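Local coordinates for protein phospholyase (Arthrobacter aurescens, PDB 5G4I) that acts as a pyridoxal-phosphate-dependent phospholyase, a carbon-oxygen lyase that eliminates phosphate, although its fold is that of a class III transaminase, at residues N124-A127 and L128-R132; T152-A155 and E156-T159; E165-G168 and A169-A173; P384-T387 and K388-I391. All coordinates share one frame; numbering follows the deposited sequence.

Interaction 1: N124-A127 and L128-R132; sequences NELA and LRIAR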
loop_
_atom_site.group_PDB
_atom_site.type_symbol
_atom_site.label_atom_id
_atom_site.label_comp_id
_atom_site.label_asym_id
_atom_site.label_seq_id
_atom_site.Cartn_x
_atom_site.Cartn_y
_atom_site.Cartn_z
ATOM N N ASN A 124 3.729 -0.393 8.622
ATOM C CA ASN A 124 4.905 -0.929 9.329
ATOM C C ASN A 124 6.190 -0.606 8.554
ATOM O O ASN A 124 7.229 -0.308 9.217
ATOM C CB ASN A 124 4.791 -2.450 9.574
ATOM C CG ASN A 124 3.903 -2.816 10.738
ATOM O OD1 ASN A 124 3.905 -2.106 11.757
ATOM N ND2 ASN A 124 3.248 -3.952 10.668
ATOM N N GLU A 125 6.220 -0.618 7.225
ATOM C CA GLU A 125 7.391 -0.167 6.458
ATOM C C GLU A 125 7.745 1.231 6.848
ATOM O O GLU A 125 8.957 1.529 7.095
ATOM C CB GLU A 125 7.059 -0.232 4.939
ATOM C CG GLU A 125 8.189 0.226 4.050
ATOM C CD GLU A 125 9.332 -0.716 3.894
ATOM O OE1 GLU A 125 9.292 -1.857 4.383
ATOM O OE2 GLU A 125 10.355 -0.308 3.238
ATOM N N LEU A 126 6.777 2.152 6.879
ATOM C CA LEU A 126 7.052 3.573 7.241
ATOM C C LEU A 126 7.509 3.694 8.677
ATOM O O LEU A 126 8.472 4.480 8.947
ATOM C CB LEU A 126 5.813 4.437 6.945
ATOM C CG LEU A 126 5.902 5.900 7.337
ATOM C CD1 LEU A 126 7.005 6.614 6.604
ATOM C CD2 LEU A 126 4.531 6.590 7.047
ATOM N N ALA A 127 6.855 3.008 9.601
ATOM C CA ALA A 127 7.315 3.091 11.009
ATOM C C ALA A 127 8.757 2.650 11.164
ATOM O O ALA A 127 9.512 3.305 11.946
ATOM C CB ALA A 127 6.382 2.320 11.937
ATOM N N LEU A 128 9.182 1.542 10.521
ATOM C CA LEU A 128 10.608 1.087 10.637
ATOM C C LEU A 128 11.522 2.169 10.061
ATOM O O LEU A 128 12.660 2.386 10.541
ATOM C CB LEU A 128 10.814 -0.285 9.942
ATOM C CG LEU A 128 10.193 -1.510 10.601
ATOM C CD1 LEU A 128 10.486 -2.672 9.712
ATOM C CD2 LEU A 128 10.826 -1.737 11.965
ATOM N N ARG A 129 11.099 2.809 8.949
ATOM C CA ARG A 129 11.881 3.873 8.291
ATOM C C ARG A 129 12.046 5.095 9.167
ATOM O O ARG A 129 13.208 5.662 9.335
ATOM C CB ARG A 129 11.273 4.143 6.893
ATOM C CG ARG A 129 12.132 5.143 6.025
ATOM C CD ARG A 129 11.515 5.342 4.621
ATOM N NE ARG A 129 12.302 6.388 3.912
ATOM C CZ ARG A 129 11.824 7.274 3.038
ATOM N NH1 ARG A 129 10.597 7.179 2.564
ATOM N NH2 ARG A 129 12.612 8.235 2.554
ATOM N N ILE A 130 10.979 5.595 9.746
ATOM C CA ILE A 130 11.040 6.735 10.757
ATOM C C ILE A 130 11.983 6.336 11.838
ATOM O O ILE A 130 12.879 7.183 12.210
ATOM C CB ILE A 130 9.614 7.007 11.294
ATOM C CG1 ILE A 130 8.696 7.638 10.228
ATOM C CG2 ILE A 130 9.701 7.962 12.518
ATOM C CD1 ILE A 130 7.174 7.547 10.580
ATOM N N ALA A 131 11.850 5.169 12.416
ATOM C CA ALA A 131 12.685 4.764 13.536
ATOM C C ALA A 131 14.161 4.697 13.148
ATOM O O ALA A 131 15.066 5.169 13.941
ATOM C CB ALA A 131 12.217 3.453 14.153
ATOM N N ARG A 132 14.492 4.044 12.031
ATOM C CA ARG A 132 15.963 3.881 11.605
ATOM C C ARG A 132 16.560 5.279 11.444
ATOM O O ARG A 132 17.738 5.544 11.934
ATOM C CB ARG A 132 15.985 3.130 10.221
ATOM C CG ARG A 132 17.215 2.453 9.839
ATOM C CD ARG A 132 17.054 1.776 8.495
ATOM N NE ARG A 132 15.947 0.828 8.425
ATOM C CZ ARG A 132 14.825 0.955 7.689
ATOM N NH1 ARG A 132 14.613 1.963 6.929
ATOM N NH2 ARG A 132 13.939 -0.047 7.774
HETATM O O HOH W 1 11.268 0.089 6.418
#

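Interaction 2: T152-A155 and E156-T159; sequences TSLA and EITT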
loop_
_atom_site.group_PDB
_atom_site.type_symbol
_atom_site.label_atom_id
_atom_site.label_comp_id
_atom_site.label_asym_id
_atom_site.label_seq_id
_atom_site.Cartn_x
_atom_site.Cartn_y
_atom_site.Cartn_z
ATOM N N THR A 152 10.224 -5.835 1.343
ATOM C CA THR A 152 11.607 -6.349 1.560
ATOM C C THR A 152 12.072 -6.138 3.008
ATOM O O THR A 152 12.526 -7.090 3.671
ATOM C CB THR A 152 12.590 -5.678 0.592
ATOM O OG1 THR A 152 12.224 -6.058 -0.748
ATOM C CG2 THR A 152 13.998 -6.169 0.894
ATOM N N SER A 153 11.902 -4.936 3.552
ATOM C CA SER A 153 12.390 -4.720 4.947
ATOM C C SER A 153 11.664 -5.566 5.981
ATOM O O SER A 153 12.238 -5.993 7.014
ATOM C CB SER A 153 12.481 -3.225 5.364
ATOM O OG SER A 153 11.220 -2.703 5.819
ATOM N N LEU A 154 10.378 -5.828 5.727
ATOM C CA LEU A 154 9.587 -6.705 6.593
ATOM C C LEU A 154 9.898 -8.212 6.398
ATOM O O LEU A 154 9.921 -8.992 7.346
ATOM C CB LEU A 154 8.107 -6.364 6.453
ATOM C CG LEU A 154 7.706 -4.966 6.971
ATOM C CD1 LEU A 154 6.275 -4.578 6.496
ATOM C CD2 LEU A 154 7.803 -4.795 8.466
ATOM N N ALA A 155 10.128 -8.634 5.151
ATOM C CA ALA A 155 10.550 -9.995 4.924
ATOM C C ALA A 155 11.823 -10.367 5.652
ATOM O O ALA A 155 11.883 -11.467 6.209
ATOM C CB ALA A 155 10.754 -10.211 3.410
ATOM N N GLU A 156 12.758 -9.413 5.719
ATOM C CA GLU A 156 14.028 -9.650 6.425
ATOM C C GLU A 156 13.876 -9.872 7.920
ATOM O O GLU A 156 14.874 -10.327 8.567
ATOM C CB GLU A 156 15.010 -8.496 6.136
ATOM C CG GLU A 156 15.481 -8.431 4.659
ATOM C CD GLU A 156 16.320 -7.209 4.336
ATOM O OE1 GLU A 156 16.444 -6.298 5.170
ATOM O OE2 GLU A 156 16.735 -7.054 3.170
ATOM N N ILE A 157 12.724 -9.486 8.517
ATOM C CA ILE A 157 12.526 -9.659 9.977
ATOM C C ILE A 157 11.503 -10.746 10.275
ATOM O O ILE A 157 11.189 -11.004 11.427
ATOM C CB ILE A 157 12.150 -8.315 10.667
ATOM C CG1 ILE A 157 10.665 -7.934 10.445
ATOM C CG2 ILE A 157 13.079 -7.205 10.274
ATOM C CD1 ILE A 157 10.199 -6.656 11.114
ATOM N N THR A 158 10.900 -11.394 9.226
ATOM C CA THR A 158 9.795 -12.335 9.380
ATOM C C THR A 158 10.228 -13.707 9.939
ATOM O O THR A 158 11.129 -14.343 9.375
ATOM C CB THR A 158 9.063 -12.530 8.038
ATOM O OG1 THR A 158 8.473 -11.268 7.614
ATOM C CG2 THR A 158 7.977 -13.541 8.112
ATOM N N THR A 159 9.548 -14.183 11.026
ATOM C CA THR A 159 9.853 -15.456 11.680
ATOM C C THR A 159 8.663 -16.441 11.646
ATOM O O THR A 159 8.909 -17.688 11.861
ATOM C CB THR A 159 10.303 -15.212 13.090
ATOM O OG1 THR A 159 9.255 -14.525 13.804
ATOM C CG2 THR A 159 11.613 -14.424 13.146
#

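Interaction 3: E165-G168 and A169-A173; sequences EPLG and AHVRA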
loop_
_atom_site.group_PDB
_atom_site.type_symbol
_atom_site.label_atom_id
_atom_site.label_comp_id
_atom_site.label_asym_id
_atom_site.label_seq_id
_atom_site.Cartn_x
_atom_site.Cartn_y
_atom_site.Cartn_z
ATOM N N GLU A 165 14.033 -14.742 1.822
ATOM C CA GLU A 165 15.116 -13.971 2.467
ATOM C C GLU A 165 15.592 -14.647 3.752
ATOM O O GLU A 165 14.755 -14.973 4.613
ATOM C CB GLU A 165 14.616 -12.561 2.885
ATOM C CG GLU A 165 14.312 -11.641 1.681
ATOM C CD GLU A 165 12.985 -11.789 0.932
ATOM O OE1 GLU A 165 12.167 -12.676 1.272
ATOM O OE2 GLU A 165 12.806 -10.999 -0.064
ATOM N N PRO A 166 16.913 -14.824 3.948
ATOM C CA PRO A 166 17.358 -15.297 5.226
ATOM C C PRO A 166 17.095 -14.193 6.310
ATOM O O PRO A 166 16.991 -12.988 5.959
ATOM C CB PRO A 166 18.920 -15.444 5.033
ATOM C CG PRO A 166 19.078 -15.674 3.601
ATOM C CD PRO A 166 17.988 -14.784 2.947
ATOM N N LEU A 167 16.886 -14.634 7.554
ATOM C CA LEU A 167 16.665 -13.631 8.612
ATOM C C LEU A 167 17.814 -12.655 8.597
ATOM O O LEU A 167 19.072 -13.059 8.608
ATOM C CB LEU A 167 16.544 -14.284 9.999
ATOM C CG LEU A 167 16.007 -13.374 11.148
ATOM C CD1 LEU A 167 14.539 -13.037 10.881
ATOM C CD2 LEU A 167 16.219 -14.005 12.525
ATOM N N GLY A 168 17.557 -11.347 8.660
ATOM C CA GLY A 168 18.603 -10.332 8.593
ATOM C C GLY A 168 19.602 -10.367 9.730
ATOM O O GLY A 168 19.224 -10.676 10.880
ATOM N N ALA A 169 20.860 -10.006 9.389
ATOM C CA ALA A 169 21.839 -9.961 10.502
ATOM C C ALA A 169 21.536 -8.902 11.540
ATOM O O ALA A 169 22.025 -9.017 12.688
ATOM C CB ALA A 169 23.218 -9.641 9.902
ATOM N N HIS A 170 20.722 -7.906 11.190
ATOM C CA HIS A 170 20.326 -6.823 12.112
ATOM C C HIS A 170 19.123 -7.235 13.007
ATOM O O HIS A 170 18.588 -6.337 13.720
ATOM C CB HIS A 170 20.003 -5.534 11.339
ATOM C CG HIS A 170 18.844 -5.699 10.365
ATOM N ND1 HIS A 170 18.953 -6.469 9.197
ATOM C CD2 HIS A 170 17.595 -5.205 10.390
ATOM C CE1 HIS A 170 17.759 -6.460 8.584
ATOM N NE2 HIS A 170 16.942 -5.680 9.267
ATOM N N VAL A 171 18.706 -8.485 12.979
ATOM C CA VAL A 171 17.440 -8.909 13.664
ATOM C C VAL A 171 17.845 -9.872 14.791
ATOM O O VAL A 171 18.646 -10.818 14.557
ATOM C CB VAL A 171 16.438 -9.556 12.654
ATOM C CG1 VAL A 171 15.109 -9.893 13.346
ATOM C CG2 VAL A 171 16.293 -8.648 11.459
ATOM N N ARG A 172 17.154 -9.764 15.949
ATOM C CA ARG A 172 17.142 -10.802 16.963
ATOM C C ARG A 172 15.721 -11.198 17.286
ATOM O O ARG A 172 14.908 -10.283 17.598
ATOM C CB ARG A 172 17.933 -10.403 18.247
ATOM C CG ARG A 172 19.434 -10.118 18.017
ATOM C CD ARG A 172 20.247 -11.376 17.617
ATOM N NE ARG A 172 21.670 -11.004 17.462
ATOM C CZ ARG A 172 22.165 -10.483 16.359
ATOM N NH1 ARG A 172 21.442 -10.198 15.285
ATOM N NH2 ARG A 172 23.438 -9.973 16.319
ATOM N N ALA A 173 15.432 -12.524 17.212
ATOM C CA ALA A 173 14.113 -13.068 17.545
ATOM C C ALA A 173 14.019 -13.502 18.999
ATOM O O ALA A 173 14.956 -14.188 19.536
ATOM C CB ALA A 173 13.855 -14.208 16.630
HETATM O O HOH W 2 20.477 -12.539 12.847
#

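Interaction 4: P384-T387 and K388-I391; sequences PALT and KILI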
loop_
_atom_site.group_PDB
_atom_site.type_symbol
_atom_site.label_atom_id
_atom_site.label_comp_id
_atom_site.label_asym_id
_atom_site.label_seq_id
_atom_site.Cartn_x
_atom_site.Cartn_y
_atom_site.Cartn_z
ATOM N N PRO A 384 -2.226 -30.887 15.828
ATOM C CA PRO A 384 -2.597 -30.196 14.608
ATOM C C PRO A 384 -3.592 -30.929 13.762
ATOM O O PRO A 384 -4.495 -30.331 13.176
ATOM C CB PRO A 384 -1.260 -29.915 13.914
ATOM C CG PRO A 384 -0.268 -30.866 14.550
ATOM C CD PRO A 384 -0.737 -31.000 15.963
ATOM N N ALA A 385 -3.466 -32.272 13.642
ATOM C CA ALA A 385 -4.429 -32.941 12.788
ATOM C C ALA A 385 -5.899 -32.888 13.341
ATOM O O ALA A 385 -6.819 -32.791 12.565
ATOM C CB ALA A 385 -4.044 -34.458 12.582
ATOM N N LEU A 386 -6.041 -32.969 14.684
ATOM C CA LEU A 386 -7.362 -32.858 15.332
ATOM C C LEU A 386 -7.913 -31.382 15.135
ATOM O O LEU A 386 -9.124 -31.171 14.915
ATOM C CB LEU A 386 -7.330 -33.167 16.813
ATOM C CG LEU A 386 -6.933 -34.622 17.265
ATOM C CD1 LEU A 386 -7.047 -34.883 18.715
ATOM C CD2 LEU A 386 -7.741 -35.606 16.449
ATOM N N THR A 387 -6.995 -30.440 15.166
ATOM C CA THR A 387 -7.386 -29.005 14.918
ATOM C C THR A 387 -7.982 -28.841 13.547
ATOM O O THR A 387 -9.002 -28.182 13.365
ATOM C CB THR A 387 -6.135 -28.044 15.150
ATOM O OG1 THR A 387 -5.512 -28.324 16.382
ATOM C CG2 THR A 387 -6.561 -26.572 15.193
ATOM N N LYS A 388 -7.367 -29.446 12.496
ATOM C CA LYS A 388 -7.883 -29.374 11.146
ATOM C C LYS A 388 -9.275 -30.007 11.014
ATOM O O LYS A 388 -10.182 -29.534 10.328
ATOM C CB LYS A 388 -6.856 -30.002 10.154
ATOM C CG LYS A 388 -7.335 -30.062 8.763
ATOM C CD LYS A 388 -7.444 -28.749 8.112
ATOM C CE LYS A 388 -7.610 -28.913 6.568
ATOM N NZ LYS A 388 -8.131 -27.651 6.056
ATOM N N ILE A 389 -9.409 -31.185 11.662
ATOM C CA ILE A 389 -10.734 -31.896 11.728
ATOM C C ILE A 389 -11.840 -30.952 12.269
ATOM O O ILE A 389 -12.939 -30.828 11.670
ATOM C CB ILE A 389 -10.641 -33.216 12.579
ATOM C CG1 ILE A 389 -9.843 -34.267 11.800
ATOM C CG2 ILE A 389 -12.011 -33.699 12.947
ATOM C CD1 ILE A 389 -9.513 -35.542 12.588
ATOM N N LEU A 390 -11.504 -30.277 13.373
ATOM C CA LEU A 390 -12.472 -29.328 13.981
ATOM C C LEU A 390 -12.836 -28.134 13.046
ATOM O O LEU A 390 -14.011 -27.735 12.947
ATOM C CB LEU A 390 -11.956 -28.807 15.277
ATOM C CG LEU A 390 -11.803 -29.808 16.470
ATOM C CD1 LEU A 390 -10.961 -29.248 17.604
ATOM C CD2 LEU A 390 -13.176 -30.191 17.030
ATOM N N ILE A 391 -11.814 -27.586 12.402
ATOM C CA ILE A 391 -12.098 -26.464 11.459
ATOM C C ILE A 391 -13.015 -26.867 10.280
ATOM O O ILE A 391 -13.977 -26.173 9.951
ATOM C CB ILE A 391 -10.741 -25.873 10.954
ATOM C CG1 ILE A 391 -10.051 -25.175 12.090
ATOM C CG2 ILE A 391 -10.923 -24.944 9.756
ATOM C CD1 ILE A 391 -8.555 -24.886 11.830
#

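Interaction 1: N124-A127 and L128-R132
Leu126 and Ile130 meet one turn apart on helix 120-135, in a local, fully buried i to i+4 contact. The CD1 methyl of Ile130 lies 3.9 Å from CG of Leu126, and the two side chains cross obliquely. Leu126 has CG anti to its backbone N (chi1 176°), which carries its branch along the helix toward Ile130. Phe302 of helix 296-305 packs on both.

The backbone beneath is regular. Ile130 N donates to Leu126 O at 2.9 Å in a nearly straight bond, with an N-H...O angle of 176°. Leu128 N bonds to Asn124 O at 3.0 Å, and CG of Leu128 also rests on that oxygen.

In this PLP-dependent transaminase fold the helix begins at the cofactor. Asn124 belongs to the PLP pocket and touches the bound PLP. Its OD1 is hydrogen-bonded to Thr278, and its ND2 to His148 O and Asp251.

Glu125 O accepts two donors. Arg129 N reaches it at 3.1 Å, and a water donates to it at 2.8 Å. The same water accepts from Arg132 NH2 at 3.0 Å and lies at the edge of the guanidinium, in its plane. Leu128 O sits over one guanidinium face, 3.8 Å above the plane. Water, carbonyl and the hydroxyl of Thr152 of the second subunit, which takes NH1, all bear on how this group is turned. The extended chain of Arg129 leads away from the helix to a salt bridge with Glu165 of that subunit. The carboxylate of Glu125 bonds to Ser153 and Thr151 of its own chain.

Interaction 2: T152-A155 and E156-T159
Thr158 has OG1 beside its backbone N (chi1 -63°), which turns the hydroxyl back to Leu154 O. Ile157 places CG1 between its backbone N and carbonyl carbon (chi1 78°), a crowded position that lays CD1 beside Leu154. They lie just past the C-terminal end of helix 152-155, where the chain leaves through a type I beta turn from Ala155 to Thr158.

Leu154 CD2 and Ile157 CD1 pack at 4.0 Å, and the two side chains run side by side, pointing the same way. Leu154 also packs on Leu128 and Asn124 of helix 120-135. Ile157 continues the apolar layer onto strand 140-143.

An i to i+4 backbone bond runs from Glu156 N to Thr152 O, at 3.1 Å. CG of Glu156 rests on the same oxygen, and its extended chain brings OE2 to 3.7 Å from CG2 of Thr152. The hydroxyl of Thr152 is held by Arg132 of the second subunit. Thr158 N closes the turn on Ala155 O at 3.2 Å.

Leu154 O takes two donors from opposite faces of its carbonyl plane: Ile157 N at 3.1 Å and Thr158 OG1 at 2.7 Å, the latter 42° out of the plane.

Interaction 3: E165-G168 and A169-A173
Gly168 to Val171 form a type I beta turn, closed by Val171 N donating to Gly168 O at 3.1 Å. A water steadies the same turn. It donates to Gly168 O and to Val171 O, each at 3.0 Å.

Leu167 and Val171 pack across the turn. CD1 of Leu167 comes to 4.0 Å from CG1 of Val171, and the side chains cross at about a right angle. With CG1 anti to its backbone N (chi1 -176°), Val171 offers this methyl to Leu167. Its other methyl, CG2, lies over one face of the His170 ring, 3.7 Å above the plane and over its centre. The imidazole also approaches the glycine backbone, with ND1 3.9 Å from Gly168 CA.

Arg172 folds back along the turn. Its NH1 donates to Ala169 O at 2.9 Å and to Val171 O at 3.0 Å. Both oxygens lie in the guanidinium plane, which fixes the rotation of the group.

The turn leads from the loop after helix 152-155 into strand 171-174, an outermost strand of its mixed sheet within this chain. Val171 packs on Val142 of strand 140-143, and the backbone of Arg172 bonds to Val140 and Val142. On helix 187-207, Arg172 NE bonds to Ser204, and its side chain also touches Ala201 and Leu205.

Interaction 4: P384-T387 and K388-I391
Leu386 and Ile389 touch three residues apart on the first turns of helix 384-396. CD2 of Leu386 lies 4.2 Å from CD1 of Ile389. This is a loose methyl-to-methyl contact.

Other side chains meet carbonyl oxygens of the preceding turn. CG of Leu390 sits 3.4 Å from Leu386 O. CG1 of Ile391 is at the same distance, 3.4 Å, from Thr387 O. CG1 of Ile389 rests on Ala385 O at 3.5 Å. In Ile389 and Ile391, CG1 stands anti to the carbonyl carbon (chi1 -71° and -69°), which lays each branch back over the carbonyl one turn earlier.

Beneath them run four i to i+4 backbone bonds. Lys388 N donates to Pro384 O at 3.1 Å, and Ile389 N to Ala385 O at 3.2 Å. Leu390 N and Ile391 N bond in the same way to Leu386 O and Thr387 O.

Two polar ends find partners just outside. Thr387 OG1 bonds to Ala383 O, in the residue before the helix. Lys388 is bent at chi2, and its NZ makes a salt bridge with Glu392 one turn on.

Further out, the helix packs on the mixed sheet that includes strands 368-373 and 399-404. Leu386, Thr387 and Leu390 all touch Ile373, while Thr387, Lys388 and Ile391 touch Arg403. Leu390 also meets Ser434 and Leu435 of helix 421-436. The chemistry is mixed: Thr387 and Leu390 are buried against Ile373, Ile389 is exposed, and the ammonium group of Lys388 is paired along the helix's own length.

Interaction 2 touches both interaction 1 and interaction 3, which do not touch each other, while interaction 4 stands apart. Interactions 1 and 2 have centres about 13 Å apart and touch directly: Leu128 CD1 packs on Leu154 CD2 at 3.6 Å. Interactions 2 and 3 are closer, with centres about 8 Å apart, and Glu156 O and Gly168 N, 2.9 Å apart, probably share a hydrogen bond. Interaction 1 reaches the cofactor through Asn124; the side chain of Leu154 in interaction 2 is about 7 Å from PLP. Interaction 3 lies away from the annotated sites, but its Glu165 pairs with Arg129 of the second subunit. Interaction 4 is on the opposite side of the chain's centre from interaction 1, their centres about 38 Å apart.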